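Local coordinates for protein vanadium-dependent haloperoxidase (Zobellia galactanivorans, PDB 4CIT) that probably oxidises iodide as a bacterial vanadium-dependent peroxidase, using a vanadate ion bound within a largely helical fold, at residues A[248-253]-A[258-263]; A[115-120]-A[136-141]; A[296-301]-A[391-396]. All coordinates share one frame; numbering follows the deposited sequence.

Contact 1 (A[248-253]-A[258-263])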
loop_
_atom_site.group_PDB
_atom_site.type_symbol
_atom_site.label_atom_id
_atom_site.label_comp_id
_atom_site.label_asym_id
_atom_site.label_seq_id
_atom_site.Cartn_x
_atom_site.Cartn_y
_atom_site.Cartn_z
ATOM N N ASN A 248 15.383 -15.249 20.978
ATOM C CA ASN A 248 15.630 -16.306 22.024
ATOM C C ASN A 248 14.669 -16.225 23.203
ATOM O O ASN A 248 14.254 -17.289 23.713
ATOM C CB ASN A 248 17.088 -16.309 22.493
ATOM C CG ASN A 248 18.068 -16.747 21.385
ATOM O OD1 ASN A 248 17.662 -17.370 20.405
ATOM N ND2 ASN A 248 19.301 -16.296 21.469
ATOM N N LYS A 249 14.257 -15.018 23.625
ATOM C CA LYS A 249 13.157 -14.844 24.602
ATOM C C LYS A 249 11.832 -15.380 24.123
ATOM O O LYS A 249 11.108 -16.060 24.881
ATOM C CB LYS A 249 13.041 -13.385 24.959
ATOM C CG LYS A 249 14.218 -12.904 25.776
ATOM C CD LYS A 249 14.045 -11.438 26.142
ATOM C CE LYS A 249 15.246 -10.931 26.924
ATOM N NZ LYS A 249 15.091 -9.479 27.268
ATOM N N ILE A 250 11.499 -15.176 22.831
ATOM C CA ILE A 250 10.358 -15.765 22.261
ATOM C C ILE A 250 10.383 -17.290 22.302
ATOM O O ILE A 250 9.389 -17.915 22.675
ATOM C CB ILE A 250 10.113 -15.183 20.832
ATOM C CG1 ILE A 250 9.770 -13.725 21.001
ATOM C CG2 ILE A 250 9.014 -15.908 20.160
ATOM C CD1 ILE A 250 9.726 -12.978 19.665
ATOM N N THR A 251 11.504 -17.869 21.913
ATOM C CA THR A 251 11.725 -19.330 22.073
ATOM C C THR A 251 11.431 -19.751 23.503
ATOM O O THR A 251 10.738 -20.756 23.697
ATOM C CB THR A 251 13.142 -19.741 21.648
ATOM O OG1 THR A 251 13.314 -19.375 20.262
ATOM C CG2 THR A 251 13.429 -21.293 21.868
ATOM N N GLU A 252 11.990 -19.041 24.483
ATOM C CA GLU A 252 11.854 -19.437 25.903
ATOM C C GLU A 252 10.373 -19.376 26.307
ATOM O O GLU A 252 9.940 -20.239 27.082
ATOM C CB GLU A 252 12.725 -18.611 26.890
ATOM C CG GLU A 252 14.232 -18.498 26.634
ATOM C CD GLU A 252 14.866 -17.141 27.126
ATOM O OE1 GLU A 252 14.320 -16.497 28.069
ATOM O OE2 GLU A 252 15.908 -16.680 26.559
ATOM N N GLU A 253 9.563 -18.450 25.762
ATOM C CA GLU A 253 8.115 -18.414 26.090
ATOM C C GLU A 253 7.231 -19.460 25.416
ATOM O O GLU A 253 6.162 -19.764 25.933
ATOM C CB GLU A 253 7.489 -17.110 25.706
ATOM C CG GLU A 253 8.059 -15.935 26.420
ATOM C CD GLU A 253 7.532 -14.630 25.850
ATOM O OE1 GLU A 253 7.155 -14.587 24.644
ATOM O OE2 GLU A 253 7.517 -13.643 26.603
ATOM N N GLU A 258 2.410 -13.951 22.534
ATOM C CA GLU A 258 1.749 -12.897 21.829
ATOM C C GLU A 258 2.664 -12.358 20.729
ATOM O O GLU A 258 2.181 -11.961 19.638
ATOM C CB GLU A 258 1.351 -11.862 22.831
ATOM C CG GLU A 258 0.765 -10.562 22.301
ATOM C CD GLU A 258 -0.645 -10.659 21.773
ATOM O OE1 GLU A 258 -1.089 -11.786 21.464
ATOM O OE2 GLU A 258 -1.298 -9.577 21.661
ATOM N N GLU A 259 3.985 -12.404 20.952
ATOM C CA GLU A 259 4.928 -11.838 19.961
ATOM C C GLU A 259 4.911 -12.558 18.665
ATOM O O GLU A 259 5.008 -11.982 17.550
ATOM C CB GLU A 259 6.329 -11.858 20.532
ATOM C CG GLU A 259 6.565 -10.875 21.649
ATOM C CD GLU A 259 6.048 -11.323 22.991
ATOM O OE1 GLU A 259 5.623 -12.482 23.157
ATOM O OE2 GLU A 259 6.075 -10.494 23.863
ATOM N N ILE A 260 4.742 -13.883 18.751
ATOM C CA ILE A 260 4.681 -14.652 17.585
ATOM C C ILE A 260 3.374 -14.383 16.826
ATOM O O ILE A 260 3.367 -14.258 15.593
ATOM C CB ILE A 260 4.761 -16.151 17.865
ATOM C CG1 ILE A 260 6.147 -16.500 18.296
ATOM C CG2 ILE A 260 4.491 -16.953 16.620
ATOM C CD1 ILE A 260 6.251 -18.001 18.566
ATOM N N GLN A 261 2.292 -14.211 17.548
ATOM C CA GLN A 261 0.977 -13.829 16.911
ATOM C C GLN A 261 1.064 -12.498 16.188
ATOM O O GLN A 261 0.494 -12.333 15.131
ATOM C CB GLN A 261 -0.116 -13.619 17.975
ATOM C CG GLN A 261 -0.580 -14.871 18.679
ATOM C CD GLN A 261 -1.655 -14.600 19.723
ATOM O OE1 GLN A 261 -2.682 -13.943 19.458
ATOM N NE2 GLN A 261 -1.420 -15.109 20.953
ATOM N N ILE A 262 1.769 -11.557 16.789
ATOM C CA ILE A 262 1.914 -10.174 16.234
ATOM C C ILE A 262 2.768 -10.263 14.993
ATOM O O ILE A 262 2.428 -9.724 13.950
ATOM C CB ILE A 262 2.442 -9.217 17.284
ATOM C CG1 ILE A 262 1.328 -8.971 18.363
ATOM C CG2 ILE A 262 3.024 -7.966 16.599
ATOM C CD1 ILE A 262 1.751 -8.152 19.601
ATOM N N ALA A 263 3.900 -10.991 15.060
ATOM C CA ALA A 263 4.775 -11.160 13.904
ATOM C C ALA A 263 4.011 -11.749 12.712
ATOM O O ALA A 263 4.142 -11.281 11.594
ATOM C CB ALA A 263 5.987 -12.055 14.233
HETATM O O HOH W 1 6.467 -11.304 26.271
#

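Contact 2 (A[115-120]-A[136-141])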
loop_
_atom_site.group_PDB
_atom_site.type_symbol
_atom_site.label_atom_id
_atom_site.label_comp_id
_atom_site.label_asym_id
_atom_site.label_seq_id
_atom_site.Cartn_x
_atom_site.Cartn_y
_atom_site.Cartn_z
ATOM N N ALA A 115 -14.383 3.087 -14.381
ATOM C CA ALA A 115 -12.943 3.533 -14.509
ATOM C C ALA A 115 -11.993 2.701 -13.605
ATOM O O ALA A 115 -10.897 2.255 -14.049
ATOM C CB ALA A 115 -12.854 5.010 -14.241
ATOM N N HIS A 116 -12.415 2.523 -12.350
ATOM C CA HIS A 116 -11.611 1.792 -11.342
ATOM C C HIS A 116 -11.349 0.341 -11.854
ATOM O O HIS A 116 -10.211 -0.138 -11.858
ATOM C CB HIS A 116 -12.305 1.800 -10.011
ATOM C CG HIS A 116 -11.472 1.281 -8.915
ATOM N ND1 HIS A 116 -11.228 -0.061 -8.742
ATOM C CD2 HIS A 116 -10.772 1.931 -7.939
ATOM C CE1 HIS A 116 -10.367 -0.211 -7.736
ATOM N NE2 HIS A 116 -10.109 0.979 -7.219
ATOM N N MET A 117 -12.425 -0.348 -12.299
ATOM C CA MET A 117 -12.258 -1.705 -12.755
ATOM C C MET A 117 -11.407 -1.788 -13.987
ATOM O O MET A 117 -10.586 -2.681 -14.127
ATOM C CB MET A 117 -13.614 -2.380 -12.987
ATOM C CG MET A 117 -14.429 -2.536 -11.763
ATOM S SD MET A 117 -15.979 -3.558 -11.863
ATOM C CE MET A 117 -16.908 -2.495 -12.980
ATOM N N GLU A 118 -11.618 -0.871 -14.935
ATOM C CA GLU A 118 -10.854 -0.951 -16.175
ATOM C C GLU A 118 -9.340 -0.750 -15.924
ATOM O O GLU A 118 -8.510 -1.504 -16.402
ATOM C CB GLU A 118 -11.303 0.217 -17.134
ATOM C CG GLU A 118 -10.420 0.481 -18.343
ATOM C CD GLU A 118 -10.253 -0.664 -19.311
ATOM O OE1 GLU A 118 -11.006 -1.629 -19.280
ATOM O OE2 GLU A 118 -9.206 -0.684 -20.019
ATOM N N LEU A 119 -8.966 0.240 -15.083
ATOM C CA LEU A 119 -7.540 0.434 -14.790
ATOM C C LEU A 119 -6.975 -0.680 -13.939
ATOM O O LEU A 119 -5.836 -1.105 -14.181
ATOM C CB LEU A 119 -7.270 1.785 -14.143
ATOM C CG LEU A 119 -7.580 2.879 -15.129
ATOM C CD1 LEU A 119 -7.316 4.144 -14.460
ATOM C CD2 LEU A 119 -6.693 2.856 -16.356
ATOM N N SER A 120 -7.758 -1.166 -12.994
ATOM C CA SER A 120 -7.338 -2.307 -12.198
ATOM C C SER A 120 -6.990 -3.528 -13.131
ATOM O O SER A 120 -5.964 -4.146 -12.980
ATOM C CB SER A 120 -8.355 -2.703 -11.226
ATOM O OG SER A 120 -8.501 -1.740 -10.213
ATOM N N SER A 136 -20.346 -9.240 -14.440
ATOM C CA SER A 136 -21.438 -9.606 -13.647
ATOM C C SER A 136 -22.188 -8.395 -13.159
ATOM O O SER A 136 -23.409 -8.426 -13.101
ATOM C CB SER A 136 -20.981 -10.522 -12.488
ATOM O OG SER A 136 -20.362 -9.631 -11.545
ATOM N N LEU A 137 -21.482 -7.317 -12.880
ATOM C CA LEU A 137 -22.107 -6.006 -12.538
ATOM C C LEU A 137 -22.729 -5.377 -13.763
ATOM O O LEU A 137 -23.892 -4.892 -13.746
ATOM C CB LEU A 137 -21.047 -5.062 -11.995
ATOM C CG LEU A 137 -20.610 -5.430 -10.571
ATOM C CD1 LEU A 137 -19.431 -4.541 -10.165
ATOM C CD2 LEU A 137 -21.766 -5.200 -9.633
ATOM N N TYR A 138 -22.009 -5.427 -14.854
ATOM C CA TYR A 138 -22.534 -4.848 -16.064
ATOM C C TYR A 138 -23.919 -5.509 -16.420
ATOM O O TYR A 138 -24.860 -4.874 -16.920
ATOM C CB TYR A 138 -21.592 -5.092 -17.266
ATOM C CG TYR A 138 -20.409 -4.172 -17.392
ATOM C CD1 TYR A 138 -20.016 -3.323 -16.366
ATOM C CD2 TYR A 138 -19.654 -4.210 -18.556
ATOM C CE1 TYR A 138 -18.963 -2.426 -16.586
ATOM C CE2 TYR A 138 -18.504 -3.373 -18.731
ATOM C CZ TYR A 138 -18.211 -2.486 -17.738
ATOM O OH TYR A 138 -17.084 -1.669 -17.908
ATOM N N MET A 139 -23.982 -6.793 -16.276
ATOM C CA MET A 139 -25.207 -7.484 -16.696
ATOM C C MET A 139 -26.413 -6.994 -15.922
ATOM O O MET A 139 -27.500 -6.753 -16.496
ATOM C CB MET A 139 -25.015 -9.055 -16.553
ATOM C CG MET A 139 -26.225 -9.792 -16.949
ATOM S SD MET A 139 -25.987 -11.629 -16.556
ATOM C CE MET A 139 -24.763 -11.873 -17.731
ATOM N N VAL A 140 -26.266 -6.713 -14.617
ATOM C CA VAL A 140 -27.384 -6.259 -13.829
ATOM C C VAL A 140 -27.678 -4.814 -14.203
ATOM O O VAL A 140 -28.836 -4.395 -14.348
ATOM C CB VAL A 140 -27.052 -6.318 -12.335
ATOM C CG1 VAL A 140 -28.145 -5.580 -11.525
ATOM C CG2 VAL A 140 -27.022 -7.768 -11.918
ATOM N N TRP A 141 -26.617 -4.010 -14.356
ATOM C CA TRP A 141 -26.858 -2.597 -14.652
ATOM C C TRP A 141 -27.541 -2.411 -15.996
ATOM O O TRP A 141 -28.473 -1.567 -16.099
ATOM C CB TRP A 141 -25.511 -1.852 -14.682
ATOM C CG TRP A 141 -24.853 -1.712 -13.364
ATOM C CD1 TRP A 141 -25.411 -1.780 -12.144
ATOM C CD2 TRP A 141 -23.409 -1.499 -13.150
ATOM N NE1 TRP A 141 -24.407 -1.641 -11.154
ATOM C CE2 TRP A 141 -23.193 -1.458 -11.755
ATOM C CE3 TRP A 141 -22.321 -1.385 -14.007
ATOM C CZ2 TRP A 141 -21.918 -1.227 -11.195
ATOM C CZ3 TRP A 141 -21.026 -1.121 -13.447
ATOM C CH2 TRP A 141 -20.857 -1.076 -12.042
#

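Contact 3 (A[296-301]-A[391-396])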
loop_
_atom_site.group_PDB
_atom_site.type_symbol
_atom_site.label_atom_id
_atom_site.label_comp_id
_atom_site.label_asym_id
_atom_site.label_seq_id
_atom_site.Cartn_x
_atom_site.Cartn_y
_atom_site.Cartn_z
ATOM N N ALA A 296 -8.343 0.919 5.723
ATOM C CA ALA A 296 -9.095 2.075 5.228
ATOM C C ALA A 296 -10.555 1.732 4.965
ATOM O O ALA A 296 -11.450 2.501 5.274
ATOM C CB ALA A 296 -8.475 2.598 4.001
ATOM N N LYS A 297 -10.785 0.562 4.413
ATOM C CA LYS A 297 -12.134 0.067 4.191
ATOM C C LYS A 297 -12.941 -0.109 5.479
ATOM O O LYS A 297 -14.116 0.307 5.585
ATOM C CB LYS A 297 -12.045 -1.259 3.413
ATOM C CG LYS A 297 -13.432 -1.942 3.283
ATOM C CD LYS A 297 -13.481 -3.289 2.499
ATOM C CE LYS A 297 -12.486 -4.369 2.974
ATOM N NZ LYS A 297 -12.572 -5.659 2.170
ATOM N N ILE A 298 -12.323 -0.747 6.480
ATOM C CA ILE A 298 -12.923 -0.936 7.778
ATOM C C ILE A 298 -13.411 0.369 8.378
ATOM O O ILE A 298 -14.589 0.467 8.857
ATOM C CB ILE A 298 -11.979 -1.684 8.753
ATOM C CG1 ILE A 298 -11.859 -3.116 8.309
ATOM C CG2 ILE A 298 -12.574 -1.669 10.136
ATOM C CD1 ILE A 298 -10.716 -3.898 8.950
ATOM N N ALA A 299 -12.580 1.403 8.270
ATOM C CA ALA A 299 -12.868 2.719 8.819
ATOM C C ALA A 299 -13.980 3.392 8.024
ATOM O O ALA A 299 -14.869 4.016 8.581
ATOM C CB ALA A 299 -11.637 3.604 8.796
ATOM N N ALA A 300 -13.903 3.321 6.714
ATOM C CA ALA A 300 -14.943 3.891 5.917
ATOM C C ALA A 300 -16.305 3.218 6.124
ATOM O O ALA A 300 -17.320 3.899 6.132
ATOM C CB ALA A 300 -14.593 3.851 4.459
ATOM N N ARG A 301 -16.348 1.882 6.258
ATOM C CA ARG A 301 -17.609 1.181 6.472
ATOM C C ARG A 301 -18.144 1.487 7.877
ATOM O O ARG A 301 -19.368 1.788 8.057
ATOM C CB ARG A 301 -17.462 -0.314 6.234
ATOM C CG ARG A 301 -17.114 -0.681 4.802
ATOM C CD ARG A 301 -18.254 -0.455 3.767
ATOM N NE ARG A 301 -18.495 0.963 3.554
ATOM C CZ ARG A 301 -17.633 1.746 2.870
ATOM N NH1 ARG A 301 -16.488 1.227 2.227
ATOM N NH2 ARG A 301 -17.914 3.016 2.811
ATOM N N ASP A 391 -9.618 -5.276 13.330
ATOM C CA ASP A 391 -8.957 -5.519 12.051
ATOM C C ASP A 391 -9.174 -6.969 11.653
ATOM O O ASP A 391 -8.456 -7.850 12.203
ATOM C CB ASP A 391 -7.458 -5.195 12.137
ATOM C CG ASP A 391 -6.681 -5.495 10.859
ATOM O OD1 ASP A 391 -7.303 -5.984 9.852
ATOM O OD2 ASP A 391 -5.468 -5.191 10.834
ATOM N N ASP A 392 -10.142 -7.249 10.822
ATOM C CA ASP A 392 -10.413 -8.600 10.271
ATOM C C ASP A 392 -9.841 -8.827 8.875
ATOM O O ASP A 392 -10.217 -9.787 8.174
ATOM C CB ASP A 392 -11.912 -8.908 10.257
ATOM C CG ASP A 392 -12.691 -8.097 9.235
ATOM O OD1 ASP A 392 -12.148 -7.090 8.754
ATOM O OD2 ASP A 392 -13.931 -8.409 9.048
ATOM N N THR A 393 -8.823 -8.039 8.503
ATOM C CA THR A 393 -8.294 -8.111 7.158
ATOM C C THR A 393 -7.578 -9.406 6.850
ATOM O O THR A 393 -7.562 -9.802 5.685
ATOM C CB THR A 393 -7.322 -6.954 6.843
ATOM O OG1 THR A 393 -6.204 -6.985 7.743
ATOM C CG2 THR A 393 -8.006 -5.639 6.968
ATOM N N GLU A 394 -7.014 -10.046 7.862
ATOM C CA GLU A 394 -6.201 -11.230 7.767
ATOM C C GLU A 394 -6.999 -12.499 8.002
ATOM O O GLU A 394 -6.475 -13.588 7.782
ATOM C CB GLU A 394 -5.050 -11.162 8.786
ATOM C CG GLU A 394 -4.071 -9.962 8.651
ATOM C CD GLU A 394 -3.126 -10.039 7.413
ATOM O OE1 GLU A 394 -2.828 -11.157 6.946
ATOM O OE2 GLU A 394 -2.550 -9.037 6.966
ATOM N N VAL A 395 -8.296 -12.377 8.362
ATOM C CA VAL A 395 -9.113 -13.550 8.528
ATOM C C VAL A 395 -9.117 -14.458 7.306
ATOM O O VAL A 395 -9.047 -15.632 7.460
ATOM C CB VAL A 395 -10.529 -13.196 9.038
ATOM C CG1 VAL A 395 -11.464 -14.395 9.088
ATOM C CG2 VAL A 395 -10.457 -12.598 10.437
ATOM N N PRO A 396 -9.273 -13.952 6.097
ATOM C CA PRO A 396 -9.206 -14.896 4.953
ATOM C C PRO A 396 -7.843 -15.498 4.652
ATOM O O PRO A 396 -7.752 -16.346 3.718
ATOM C CB PRO A 396 -9.517 -13.986 3.756
ATOM C CG PRO A 396 -10.244 -12.859 4.336
ATOM C CD PRO A 396 -9.579 -12.582 5.636
#

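Contact 1 (A[248-253]-A[258-263])
Ile250 and Glu259 mark the closest backbone approach, 7.1 Å between their CA atoms, where the end of helix 235-253 meets the start of helix 258-266. These two consecutive helices are joined by four non-helical residues, and their segments run at 119° with axes 10.3 Å apart, so the chain turns back sharply, by more than a right angle. This tight connection illustrates how an isoleucine on one helix can pack into the angle against the first turn of the next. Ile250 does so with two branches. Its CG2, set opposite the backbone N, presses on CG1 of Ile260 at 3.5 Å, tighter than usual van der Waals contact. The CG1 arm, lying beside the backbone N (chi1 -66°), carries CD1 to CB of Glu259 at 3.7 Å. If Ile250 were replaced by an alanine, both branches would be gone, and the angle would probably be left with a gap against Ile260 and the Glu259 stem. One turn on, Glu253 reaches out in an extended chain and meets the bent Glu259 nearly at right angles, their carboxylate planes 45° apart. OE1 of Glu253 and OE1 of Glu259 stand 3.0 Å apart without a hydrogen bond between them, while a water donates to OE2 of Glu253 and to OE2 of Glu259. Glu259 OE1 is also bonded to Ser257 OG in the connection. Two like carboxylates this close would be expected to raise the affinity of at least one for a proton, and the bridging water and the serine hydroxyl probably offset part of the repulsion beside the apolar contact.

Contact 2 (A[115-120]-A[136-141])
Met117 spans much of the distance between the two arms of an alpha-helical hairpin, in which helix 108-123 and helix 128-144 follow each other and run antiparallel as part of this mainly helical haloperoxidase. The segments are inclined at 152°, yet their axes lie 13.1 Å apart, and even the nearest CA atoms, those of Met117 and Leu137, are 10.7 Å apart. Across so wide a spacing the junction depends on long side chains from both helices, the methionine bringing the first helix's share. From CB, which points toward the partner helix, the chain leaves with CG beside the backbone N and then runs straight through CG to the sulfur. SD comes to rest 4.0 Å from CD1 of Leu137, the two side chains crossing at a slant. A bend at the last torsion, chi3 -66°, then turns the methyl carbon toward two aromatic residues: CE lies 4.2 Å from Tyr138 CE1 and 4.3 Å from Trp141 CH2. The tyrosine reaches back the other way, so that it and the methionine slide past each other. One methyl group thus serves two rings placed a turn apart. Beyond the hairpin, Phe149 of helix 146-167 packs edge-to-face with Tyr138 and also touches Trp141, while Met117 touches Ser44 of helix 38-55. Within its own helix the indole also lies over the backbone, with Leu137 O 3.3 Å above the plane of the Trp141 ring, toward its rim. On the other arm, Ser120 OG bonds His116 O at 2.9 Å from 40° above the carbonyl plane, on the face opposite the one reached by Ser120 N.

Contact 3 (A[296-301]-A[391-396])
Ile298 holds CG1 beside its backbone N and then extends (chi2 166°), which delivers CD1 from helix 288-302 to the turn that follows strand 389-391. Three residues receive this methyl. The carboxylate of Asp392, folded between its own backbone N and carbonyl carbon (chi1 70°), brings OD1 to 3.5 Å from Ile298 CD1; CA of Asp391 lies 3.9 Å from the same CD1; and Thr393 sets CG2 3.8 Å from it, its side chain roughly perpendicular to the isoleucine. Asp391 OD1 accepts Thr393 N at 2.9 Å, nearly in line with its C-O bond, forming an Asx turn, and also accepts Thr393 OG1 at 2.6 Å on the syn lone pair. Both the CG2 contact and the OG1 bond belong to one of two conformers of Thr393 and are less certain. A type I turn from Asp392 to Val395 overlaps the Asx turn. The other oxygen, Asp391 OD2, is bonded to His291 NE2 on helix 288-302, and the Asp391 backbone pairs with Arg402 of the neighbouring strand. No hydrogen bond joins the two segments; their contact is van der Waals packing, and polar bonds inside the turn, together with the histidine, probably help hold the shape against which the end of the isoleucine rests.

No helix or strand is common to the three contacts; in each, one apolar side chain makes most of the packing. All are partly buried: contacts 1 and 3 each include one exposed acidic residue, Glu253 and Asp392, whereas no touching residue of contact 2 is exposed. Contacts 1 and 2, about 44 Å between centres, both join consecutive helices; contact 3, the most central, joins a helix to a turn 90 residues further on. A pair of carboxylates borders contact 1, contact 2 is apolar throughout, and contact 3 has polar bonds within its turn. Arg402 forms a salt bridge with Glu258 beside contact 1 and pairs with Asp391 of contact 3; helix 38-55 touches Met117 of contact 2 and Lys297 beside contact 3.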